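Local coordinates for protein nitrophorin Cim l NP (Cimex lectularius, PDB 2IMQ) that carries nitric oxide on a cysteine-ligated heme b and releases it into the host during blood feeding, causing vasodilation, at residues A[198-201]-A[202-205]. Residues are numbered along the deposited sequence; the frame is centred on the assembly and turned at random.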
loop_
_atom_site.group_PDB
_atom_site.type_symbol
_atom_site.label_atom_id
_atom_site.label_comp_id
_atom_site.label_asym_id
_atom_site.label_seq_id
_atom_site.Cartn_x
_atom_site.Cartn_y
_atom_site.Cartn_z
ATOM N N PHE A 198 11.044 2.820 17.731
ATOM C CA PHE A 198 9.858 2.362 18.487
ATOM C C PHE A 198 8.787 1.775 17.569
ATOM O O PHE A 198 7.789 1.260 18.057
ATOM C CB PHE A 198 9.286 3.516 19.296
ATOM C CG PHE A 198 10.261 4.069 20.254
ATOM C CD1 PHE A 198 10.928 5.247 19.991
ATOM C CD2 PHE A 198 10.540 3.406 21.434
ATOM C CE1 PHE A 198 11.858 5.737 20.867
ATOM C CE2 PHE A 198 11.475 3.949 22.323
ATOM C CZ PHE A 198 12.119 5.080 22.018
ATOM N N ASP A 199 8.969 1.853 16.257
ATOM C CA ASP A 199 8.028 1.321 15.335
ATOM C C ASP A 199 8.004 -0.208 15.428
ATOM O O ASP A 199 9.008 -0.865 15.622
ATOM C CB ASP A 199 8.389 1.788 13.904
ATOM C CG ASP A 199 7.491 1.170 12.885
ATOM O OD1 ASP A 199 6.353 1.672 12.667
ATOM O OD2 ASP A 199 7.891 0.185 12.193
ATOM N N GLN A 200 6.801 -0.749 15.240
ATOM C CA GLN A 200 6.574 -2.207 15.452
ATOM C C GLN A 200 6.936 -3.104 14.274
ATOM O O GLN A 200 6.903 -4.301 14.416
ATOM C CB GLN A 200 5.131 -2.428 15.878
ATOM C CG GLN A 200 4.809 -1.895 17.253
ATOM C CD GLN A 200 3.372 -1.828 17.571
ATOM O OE1 GLN A 200 2.524 -1.590 16.708
ATOM N NE2 GLN A 200 3.075 -1.917 18.865
ATOM N N LEU A 201 7.339 -2.568 13.125
ATOM C CA LEU A 201 7.636 -3.460 12.006
ATOM C C LEU A 201 8.762 -4.396 12.386
ATOM O O LEU A 201 8.716 -5.592 12.095
ATOM C CB LEU A 201 7.927 -2.674 10.736
ATOM C CG LEU A 201 8.203 -3.572 9.506
ATOM C CD1 LEU A 201 6.998 -4.414 9.181
ATOM C CD2 LEU A 201 8.566 -2.661 8.345
ATOM N N LYS A 202 9.806 -3.907 13.042
ATOM C CA LYS A 202 10.895 -4.791 13.431
ATOM C C LYS A 202 10.474 -5.857 14.411
ATOM O O LYS A 202 11.021 -6.938 14.411
ATOM C CB LYS A 202 12.038 -3.975 14.032
ATOM C CG LYS A 202 11.714 -3.254 15.282
ATOM C CD LYS A 202 12.947 -2.500 15.892
ATOM C CE LYS A 202 13.295 -1.291 15.097
ATOM N NZ LYS A 202 12.175 -0.339 14.687
ATOM N N LYS A 203 9.497 -5.532 15.245
ATOM C CA LYS A 203 8.911 -6.526 16.189
ATOM C C LYS A 203 8.135 -7.585 15.449
ATOM O O LYS A 203 8.295 -8.777 15.732
ATOM C CB LYS A 203 8.012 -5.836 17.188
ATOM C CG LYS A 203 8.716 -4.793 18.051
ATOM C CD LYS A 203 7.669 -4.217 19.065
ATOM C CE LYS A 203 8.224 -3.169 19.932
ATOM N NZ LYS A 203 9.115 -3.883 20.875
ATOM N N ALA A 204 7.344 -7.184 14.470
ATOM C CA ALA A 204 6.668 -8.128 13.610
ATOM C C ALA A 204 7.663 -9.043 12.913
ATOM O O ALA A 204 7.489 -10.255 12.905
ATOM C CB ALA A 204 5.809 -7.372 12.619
ATOM N N LYS A 205 8.741 -8.465 12.387
ATOM C CA LYS A 205 9.749 -9.289 11.745
ATOM C C LYS A 205 10.475 -10.233 12.690
ATOM O O LYS A 205 10.771 -11.356 12.295
ATOM C CB LYS A 205 10.763 -8.440 10.993
ATOM C CG LYS A 205 10.175 -7.697 9.851
ATOM C CD LYS A 205 11.162 -6.715 9.310
ATOM C CE LYS A 205 10.900 -6.446 7.926
ATOM N NZ LYS A 205 12.074 -5.603 7.402
HETATM O O HOH W 1 10.321 -1.037 12.684
#
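Across the start of helix 201-206, Ala204 N donates to Gln200 O at 2.9 Å (168° at the hydrogen) and Lys205 N donates to Leu201 O, also at 2.9 Å, two successive i to i+4 bonds that close the first helical turn. The amides of Leu201 and Lys202 are served instead by a side chain and a water. Leu201 N gives its hydrogen to Asp199 OD2 at 3.0 Å, reaching that oxygen from well above the carboxylate plane, 61° out of it. Lys202 N is met by a water, 2.9 Å from the water oxygen, and the same water donates to Asp199 OD2. This is N-terminal capping by an aspartate, one carboxylate oxygen serving one amide directly and the next through solvent. The other oxygen, OD1, forms a salt bridge with Arg244 of strand 243-248, which anchors the cap to the edge of the five-stranded sheet in this DNase I-like beta-sandwich, and the Leu201 side chain packs against Arg244 and Leu246 of the same strand.

Lys202 curls back over the cap. With chi1 at 63°, CG sits between backbone N and carbonyl carbon, 3.6 Å from Asp199 O; further bends at chi3 and chi4 bring NZ to the capping water, a weak bond to Asp199 O and a hydrogen bond to Met196 O, whereas Lys205, its CG 3.4 Å from Leu201 O, extends to Trp213 O. Gln200 and Lys203 cross at an angle, Gln200 CG against Lys203 CD at 4.1 Å, while the buried Gln200 amide binds Arg175 N and Lys147 through OE1 and Glu177 through NE2.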